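Local coordinates for protein deoxyhypusine hydroxylase (PDB 4D50) that hydroxylates the deoxyhypusine residue of translation initiation factor eIF5A with molecular oxygen at a diiron centre, completing the formation of hypusine, at residues A[25-28]-A[29-33]; A[56-59]-A[60-63]; A[160-163]-A[164-167]; A[207-210]-A[211-214]. One frame throughout, in Å; residues are numbered along the deposited sequence.

Interaction 1 of 4, residues A[25-28]-A[29-33]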
# COMPACT_ATOMS: atom_id res chain seq x y z
N PRO A 25 -14.54 16.26 -2.79
CA PRO A 25 -13.63 15.73 -3.82
C PRO A 25 -12.70 14.65 -3.24
O PRO A 25 -12.32 14.74 -2.09
CB PRO A 25 -12.79 16.92 -4.20
CG PRO A 25 -13.11 17.99 -3.26
CD PRO A 25 -14.41 17.70 -2.62
N LEU A 26 -12.35 13.67 -4.05
CA LEU A 26 -11.54 12.55 -3.62
C LEU A 26 -10.22 12.99 -2.98
O LEU A 26 -9.74 12.40 -1.97
CB LEU A 26 -11.27 11.64 -4.83
CG LEU A 26 -10.87 10.19 -4.54
CD1 LEU A 26 -11.91 9.54 -3.62
CD2 LEU A 26 -10.73 9.40 -5.85
N GLN A 27 -9.58 14.02 -3.52
CA GLN A 27 -8.29 14.40 -3.00
C GLN A 27 -8.44 14.93 -1.56
O GLN A 27 -7.55 14.73 -0.74
CB GLN A 27 -7.61 15.44 -3.90
CG GLN A 27 -8.28 16.82 -3.92
CD GLN A 27 -7.30 17.96 -4.15
OE1 GLN A 27 -7.51 18.80 -5.01
NE2 GLN A 27 -6.23 17.99 -3.36
N ALA A 28 -9.56 15.55 -1.27
CA ALA A 28 -9.90 16.08 0.06
C ALA A 28 -10.18 14.98 1.07
O ALA A 28 -9.80 15.07 2.23
CB ALA A 28 -11.12 16.97 -0.03
N ARG A 29 -10.81 13.92 0.62
CA ARG A 29 -11.02 12.79 1.47
C ARG A 29 -9.71 12.04 1.66
O ARG A 29 -9.48 11.52 2.75
CB ARG A 29 -12.08 11.91 0.87
CG ARG A 29 -13.44 12.63 0.58
CD ARG A 29 -14.39 11.71 -0.15
NE ARG A 29 -14.94 10.70 0.72
CZ ARG A 29 -15.67 9.67 0.37
NH1 ARG A 29 -16.02 9.47 -0.89
NH2 ARG A 29 -16.12 8.82 1.28
N PHE A 30 -8.78 12.04 0.69
CA PHE A 30 -7.45 11.42 0.94
C PHE A 30 -6.66 12.17 1.95
O PHE A 30 -6.02 11.61 2.84
CB PHE A 30 -6.62 11.28 -0.36
CG PHE A 30 -6.85 9.99 -1.05
CD1 PHE A 30 -8.07 9.72 -1.60
CD2 PHE A 30 -5.85 9.03 -1.10
CE1 PHE A 30 -8.31 8.52 -2.24
CE2 PHE A 30 -6.10 7.82 -1.70
CZ PHE A 30 -7.33 7.57 -2.28
N ARG A 31 -6.73 13.48 1.85
CA ARG A 31 -6.06 14.36 2.78
C ARG A 31 -6.58 14.13 4.15
O ARG A 31 -5.79 14.03 5.08
CB ARG A 31 -6.29 15.84 2.44
CG ARG A 31 -5.36 16.32 1.38
CD ARG A 31 -5.74 17.74 0.94
NE ARG A 31 -5.18 17.94 -0.39
CZ ARG A 31 -3.88 18.08 -0.63
NH1 ARG A 31 -2.99 18.10 0.37
NH2 ARG A 31 -3.46 18.21 -1.88
N ALA A 32 -7.89 14.01 4.29
CA ALA A 32 -8.50 13.72 5.64
C ALA A 32 -8.00 12.39 6.18
O ALA A 32 -7.66 12.23 7.36
CB ALA A 32 -10.00 13.72 5.53
N LEU A 33 -8.05 11.38 5.33
CA LEU A 33 -7.61 10.06 5.71
C LEU A 33 -6.18 10.02 6.22
O LEU A 33 -5.92 9.46 7.25
CB LEU A 33 -7.74 9.07 4.53
CG LEU A 33 -7.11 7.68 4.74
CD1 LEU A 33 -7.77 6.92 5.91
CD2 LEU A 33 -7.19 6.87 3.45
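The Phe30 ring receives Leu26 at its edge: CD1 of the leucine lies in the ring plane, and Leu26 CG stands 3.8 Å from Phe30 CE1. The backbone carbonyl oxygen Leu26 O also sits near that plane, 3.2 Å from Phe30 CD1. The Arg31 guanidinium likewise has the Gln27 amide at its edge, the two planes turned 50° apart, while Arg31 CG passes 3.4 Å from the backbone oxygen Gln27 O. This is i to i+4 packing on the first turns of helix 26-39 of this all-helical, HEAT-repeat protein, with Pro25 at the N-cap position. Leu26 reaches the ring with its CG anti to the backbone N (chi1 -159°), which lays CG and CD1 beside Phe30, both side chains pointing the same way.

Beyond these pairs, Phe30 and Leu33 touch Glu62 of helix 57-70, and Ala32 packs on helix 3-20. Arg29 turns to other partners: its guanidinium forms a salt bridge with Asp54, and its NE donates to the carbonyl oxygen of Leu19.

Backbone bonds from Arg29 N to Pro25 O (3.2 Å) and from Phe30 N to Leu26 O (2.9 Å) set the helical spacing. The same series continues with Arg31 N to Gln27 O at 3.0 Å, and with Ala32 N, which donates to Ala28 O at 3.0 Å.

Interaction 2 of 4, residues A[56-59]-A[60-63]. With FE (Fe (III) ion), chain D; PER (peroxide ion), chain E.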
# COMPACT_ATOMS: atom_id res chain seq x y z
N SER A 56 -15.81 3.76 -3.76
CA SER A 56 -14.48 3.77 -4.35
C SER A 56 -13.60 2.67 -3.77
O SER A 56 -13.21 2.78 -2.65
CB SER A 56 -13.83 5.11 -4.12
OG SER A 56 -12.40 5.15 -4.42
N ALA A 57 -13.21 1.73 -4.61
CA ALA A 57 -12.26 0.62 -4.18
C ALA A 57 -10.90 1.23 -3.82
O ALA A 57 -10.24 0.78 -2.84
CB ALA A 57 -12.04 -0.40 -5.29
N LEU A 58 -10.45 2.21 -4.59
CA LEU A 58 -9.22 2.99 -4.30
C LEU A 58 -9.27 3.57 -2.88
O LEU A 58 -8.38 3.31 -2.05
CB LEU A 58 -8.98 4.13 -5.29
CG LEU A 58 -7.70 4.88 -4.99
CD1 LEU A 58 -6.46 4.02 -5.23
CD2 LEU A 58 -7.54 6.13 -5.86
N LEU A 59 -10.35 4.28 -2.57
CA LEU A 59 -10.42 4.86 -1.23
C LEU A 59 -10.45 3.76 -0.18
O LEU A 59 -9.71 3.79 0.77
CB LEU A 59 -11.62 5.81 -1.11
CG LEU A 59 -11.70 6.49 0.25
CD1 LEU A 59 -10.54 7.39 0.62
CD2 LEU A 59 -13.04 7.30 0.26
N LYS A 60 -11.29 2.73 -0.37
CA LYS A 60 -11.46 1.70 0.65
C LYS A 60 -10.17 0.93 0.99
O LYS A 60 -9.89 0.63 2.14
CB LYS A 60 -12.53 0.71 0.26
CG LYS A 60 -13.95 1.23 0.37
CD LYS A 60 -14.98 0.11 0.15
CE LYS A 60 -15.03 -0.31 -1.29
NZ LYS A 60 -16.15 -1.22 -1.61
N HIS A 61 -9.39 0.65 -0.02
CA HIS A 61 -8.13 -0.04 0.19
C HIS A 61 -7.10 0.85 0.87
O HIS A 61 -6.31 0.36 1.70
CB HIS A 61 -7.68 -0.70 -1.11
CG HIS A 61 -6.52 -0.03 -1.77
ND1 HIS A 61 -6.57 1.26 -2.24
CD2 HIS A 61 -5.25 -0.47 -1.97
CE1 HIS A 61 -5.39 1.56 -2.80
NE2 HIS A 61 -4.56 0.53 -2.60
N GLU A 62 -7.17 2.17 0.66
CA GLU A 62 -6.29 3.13 1.40
C GLU A 62 -6.68 3.16 2.92
O GLU A 62 -5.84 3.31 3.84
CB GLU A 62 -6.40 4.49 0.79
CG GLU A 62 -5.12 5.30 0.68
CD GLU A 62 -4.22 4.77 -0.42
OE1 GLU A 62 -4.67 4.58 -1.57
OE2 GLU A 62 -3.08 4.41 -0.07
N LEU A 63 -7.97 3.05 3.16
CA LEU A 63 -8.44 2.98 4.54
C LEU A 63 -7.76 1.84 5.19
O LEU A 63 -7.32 1.93 6.36
CB LEU A 63 -9.94 2.77 4.64
CG LEU A 63 -10.86 3.73 3.87
CD1 LEU A 63 -12.27 3.24 3.98
CD2 LEU A 63 -10.75 5.10 4.45
FE FE D . -2.67 0.07 -3.88
O1 PER E . -3.50 -2.56 -3.52
O2 PER E . -3.42 -1.75 -4.83
O HOH W 1 -1.48 -1.04 -2.14
O HOH W 2 -1.77 1.84 -3.04
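The diiron site of the hydroxylase takes one of its histidine ligands from the first turns of helix 57-70, where His61 meets the main chain of Leu58. His61 NE2 binds one iron at 2.3 Å, while ND1 on the other side of the imidazole donates to Leu58 O at 2.7 Å. That bond is nearly straight (163°) and uses a lone pair in the carbonyl plane, with the oxygen only 9° out of the ring plane. Leu58 O also accepts from Glu62 N at 3.2 Å, so two donors share it. Leu58 CD1 approaches His61 CE1 to 3.6 Å.

The turn is opened by Ser56, an N-cap whose OG accepts from Leu59 N at 2.9 Å and is also hydrogen-bonded to Glu276. Lys60 leads off to a salt bridge with Glu89.

His245 and Glu246 are further protein ligands of this iron, and peroxide O2 (2.2 Å) is bound to it as well. Held at both nitrogens, the imidazole has its rotation fixed, with Leu58 O serving as the second-shell acceptor. A carbonyl on ND1 probably makes NE2 a somewhat better donor to iron.

Interaction 3 of 4, residues A[160-163]-A[164-167]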
# COMPACT_ATOMS: atom_id res chain seq x y z
N GLU A 160 21.30 -9.77 2.56
CA GLU A 160 22.21 -9.64 1.44
C GLU A 160 22.28 -8.17 0.97
O GLU A 160 21.24 -7.53 0.81
CB GLU A 160 21.77 -10.58 0.31
CG GLU A 160 22.49 -10.43 -1.02
CD GLU A 160 23.97 -10.78 -0.94
OE1 GLU A 160 24.25 -11.96 -0.83
OE2 GLU A 160 24.82 -9.86 -0.92
N ARG A 161 23.50 -7.65 0.75
CA ARG A 161 23.67 -6.24 0.35
C ARG A 161 24.08 -6.05 -1.09
O ARG A 161 23.87 -4.93 -1.68
CB ARG A 161 24.66 -5.55 1.26
CG ARG A 161 24.13 -5.43 2.68
CD ARG A 161 25.22 -4.86 3.56
NE ARG A 161 24.84 -4.92 4.98
CZ ARG A 161 25.68 -4.78 6.00
NH1 ARG A 161 26.99 -4.58 5.78
NH2 ARG A 161 25.22 -4.83 7.24
N ASP A 162 24.55 -7.12 -1.69
CA ASP A 162 24.89 -7.06 -3.10
C ASP A 162 23.63 -6.94 -3.99
O ASP A 162 22.80 -7.85 -4.05
CB ASP A 162 25.66 -8.28 -3.57
CG ASP A 162 26.19 -8.10 -4.98
OD1 ASP A 162 27.15 -7.34 -5.14
OD2 ASP A 162 25.64 -8.66 -5.92
N VAL A 163 23.56 -5.86 -4.74
CA VAL A 163 22.41 -5.56 -5.61
C VAL A 163 22.23 -6.69 -6.63
O VAL A 163 21.10 -7.11 -6.91
CB VAL A 163 22.51 -4.20 -6.31
CG1 VAL A 163 21.50 -4.08 -7.48
CG2 VAL A 163 22.26 -3.11 -5.30
N GLY A 164 23.32 -7.18 -7.23
CA GLY A 164 23.14 -8.23 -8.27
C GLY A 164 22.56 -9.53 -7.72
O GLY A 164 21.66 -10.10 -8.29
N ARG A 165 23.06 -9.95 -6.55
CA ARG A 165 22.49 -11.09 -5.83
C ARG A 165 21.02 -10.89 -5.33
O ARG A 165 20.20 -11.81 -5.41
CB ARG A 165 23.36 -11.41 -4.61
CG ARG A 165 24.74 -11.97 -4.96
CD ARG A 165 25.43 -12.44 -3.69
NE ARG A 165 26.89 -12.66 -3.77
CZ ARG A 165 27.84 -11.81 -3.32
NH1 ARG A 165 27.54 -10.62 -2.80
NH2 ARG A 165 29.12 -12.15 -3.44
N LEU A 166 20.71 -9.68 -4.91
CA LEU A 166 19.29 -9.33 -4.59
C LEU A 166 18.37 -9.42 -5.83
O LEU A 166 17.22 -9.91 -5.76
CB LEU A 166 19.22 -7.92 -3.98
CG LEU A 166 19.84 -7.76 -2.59
CD1 LEU A 166 19.97 -6.34 -2.19
CD2 LEU A 166 19.05 -8.55 -1.56
N ARG A 167 18.88 -8.95 -6.96
CA ARG A 167 18.12 -8.98 -8.21
C ARG A 167 17.83 -10.42 -8.57
O ARG A 167 16.75 -10.78 -8.94
CB ARG A 167 18.89 -8.28 -9.32
CG ARG A 167 18.26 -8.42 -10.69
CD ARG A 167 19.26 -7.91 -11.73
NE ARG A 167 18.75 -8.28 -13.04
CZ ARG A 167 18.79 -9.52 -13.56
NH1 ARG A 167 19.32 -10.57 -12.89
NH2 ARG A 167 18.25 -9.73 -14.75
O HOH W 3 25.91 -6.08 -7.23
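The chain leaves an irregular loop and enters helix 163-171 at Asp162, whose psi of 120° still lies outside the helical range, and the first regular bond runs from Leu166 N to Asp162 O at 2.9 Å. Asp162 is the N-cap. Its OD2 accepts from Arg165 N at 3.0 Å with an N-H...O angle of 162°, through the anti lone pair, the one directed away from OD1. A water adds a second link at the helix start, taking the N-H of Gly164 and donating weakly to Asp162 OD1.

Glu160, bent at chi2 (65°), turns its carboxylate back toward Asp162 N. There OE2 accepts from Asp162 N at 2.9 Å, again with the anti lone pair, and meets Arg165 NH1 in a weak, long salt bridge of 3.4 Å. The two side chains cross at about a right angle, and the Arg165 methylene CD comes within 3.1 Å of Glu160 OE1. Arg165 NH1 also lies 4.0 Å from Asp162 OD1, but that oxygen is well out of the guanidinium plane, leaving only an attraction of charges.

Leu166 CD2 lies 3.4 Å from Glu160 O and also meets Glu160 CB. Together with Val163, Leu166 packs on Leu187 of helix 177-190, while Arg167 forms a salt bridge with Glu201 of helix 193-201, so the capped end of helix 163-171 is joined to helices 177-190 and 193-201.

Interaction 4 of 4, residues A[207-210]-A[211-214]. With FE (Fe (III) ion), chain C; PER (peroxide ion), chain E.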
# COMPACT_ATOMS: atom_id res chain seq x y z
N SER A 207 3.24 -12.80 -9.70
CA SER A 207 1.82 -12.59 -9.63
C SER A 207 1.52 -11.10 -9.69
O SER A 207 2.41 -10.26 -9.54
CB SER A 207 1.31 -13.16 -8.29
OG SER A 207 1.83 -12.43 -7.18
N ALA A 208 0.23 -10.79 -9.82
CA ALA A 208 -0.22 -9.41 -9.76
C ALA A 208 0.11 -8.76 -8.41
O ALA A 208 0.58 -7.64 -8.37
CB ALA A 208 -1.74 -9.34 -10.03
N LEU A 209 -0.05 -9.49 -7.29
CA LEU A 209 0.35 -8.94 -5.97
C LEU A 209 1.80 -8.50 -5.98
O LEU A 209 2.13 -7.35 -5.62
CB LEU A 209 0.13 -9.96 -4.86
CG LEU A 209 0.06 -9.35 -3.48
CD1 LEU A 209 -1.21 -8.58 -3.24
CD2 LEU A 209 0.24 -10.41 -2.41
N PHE A 210 2.69 -9.42 -6.42
CA PHE A 210 4.11 -9.13 -6.55
C PHE A 210 4.41 -7.89 -7.38
O PHE A 210 5.17 -7.00 -6.90
CB PHE A 210 4.82 -10.34 -7.19
CG PHE A 210 6.32 -10.15 -7.46
CD1 PHE A 210 6.76 -9.60 -8.67
CD2 PHE A 210 7.28 -10.53 -6.55
CE1 PHE A 210 8.09 -9.50 -8.96
CE2 PHE A 210 8.65 -10.30 -6.81
CZ PHE A 210 9.03 -9.82 -8.02
N ARG A 211 3.82 -7.79 -8.56
CA ARG A 211 4.06 -6.63 -9.44
C ARG A 211 3.59 -5.33 -8.78
O ARG A 211 4.20 -4.27 -8.91
CB ARG A 211 3.34 -6.80 -10.77
CG ARG A 211 4.06 -7.84 -11.61
CD ARG A 211 3.64 -7.84 -13.07
NE ARG A 211 2.23 -7.95 -13.27
CZ ARG A 211 1.53 -9.11 -13.31
NH1 ARG A 211 2.14 -10.28 -13.05
NH2 ARG A 211 0.20 -9.09 -13.58
N HIS A 212 2.47 -5.40 -8.12
CA HIS A 212 1.96 -4.21 -7.48
C HIS A 212 2.90 -3.73 -6.40
O HIS A 212 3.09 -2.54 -6.23
CB HIS A 212 0.48 -4.44 -7.04
CG HIS A 212 0.16 -4.37 -5.58
ND1 HIS A 212 0.50 -5.37 -4.71
CD2 HIS A 212 -0.61 -3.51 -4.87
CE1 HIS A 212 0.11 -5.04 -3.50
NE2 HIS A 212 -0.62 -3.95 -3.58
N GLU A 213 3.42 -4.67 -5.62
CA GLU A 213 4.39 -4.33 -4.62
C GLU A 213 5.61 -3.67 -5.21
O GLU A 213 6.15 -2.72 -4.61
CB GLU A 213 4.75 -5.57 -3.78
CG GLU A 213 5.37 -5.18 -2.48
CD GLU A 213 4.42 -4.52 -1.49
OE1 GLU A 213 3.24 -4.94 -1.38
OE2 GLU A 213 4.89 -3.58 -0.80
N VAL A 214 6.10 -4.21 -6.32
CA VAL A 214 7.22 -3.58 -7.05
C VAL A 214 6.93 -2.13 -7.35
O VAL A 214 7.76 -1.22 -7.10
CB VAL A 214 7.53 -4.39 -8.33
CG1 VAL A 214 8.57 -3.68 -9.21
CG2 VAL A 214 8.12 -5.74 -7.93
FE FE C . -1.99 -3.11 -1.98
O1 PER E . -3.50 -2.56 -3.52
O2 PER E . -3.42 -1.75 -4.83
O HOH W 1 -1.48 -1.04 -2.14
O HOH W 4 -0.29 -3.23 -0.61
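Hydrogen bonding centres on Leu209 O, which accepts from His212 ND1 at 2.7 Å and from Glu213 N at 3.0 Å. The imidazole bond lies in the carbonyl plane on a lone pair, and the oxygen is just 3° out of the ring plane. At the helix start Ser207 OG caps Phe210 N at 3.2 Å in an almost straight bond (174°), and it is also hydrogen-bonded to Glu125.

Packing and ring contacts follow the same turn. Leu209 lies alongside His212, where Leu209 CD1 is 3.8 Å from His212 CE1, and Val214 CG2 sits over one face of the Phe210 ring in a CH-pi contact, 4.3 Å from the centroid. The ring also has a cation-pi partner in Arg180.

Among charged groups, Arg211 bends at chi3 (-53°), which brings one guanidinium face over Ala208 CA; its NH2 is salt-bridged to Glu239.

His212 NE2 binds iron at 2.3 Å, and peroxide O1 reaches the same ion at 2.2 Å. His94 and Glu95 are also ligands of this iron, and the His94 ring stands nearly perpendicular to that of His212. This histidine near a helix N-terminus, bound through NE2 and braced at ND1 by a main-chain carbonyl, is one ligand of the diiron site carried by the HEAT-like repeats of deoxyhypusine hydroxylase.

How the interactions relate
Interactions 2 and 4 each contribute one histidine ligand to the diiron centre, each to a different iron; both touch the same peroxide, and water 1 is bound to both metals. Their centres lie 18 Å apart, yet their nearest atoms are about 6 Å apart, the cofactor joining them. Interaction 1 backs interaction 2 directly, with centres 11 Å apart; Phe30 CE2 comes to 3.5 Å from Glu62 OE1, and Leu33 CD1 to 3.8 Å from Leu63 CD2. The Phe30 side chain is about 9 Å from an iron. Interaction 3 lies away from the site, its centre 19 Å from that of interaction 4 and 38 Å from that of interaction 1.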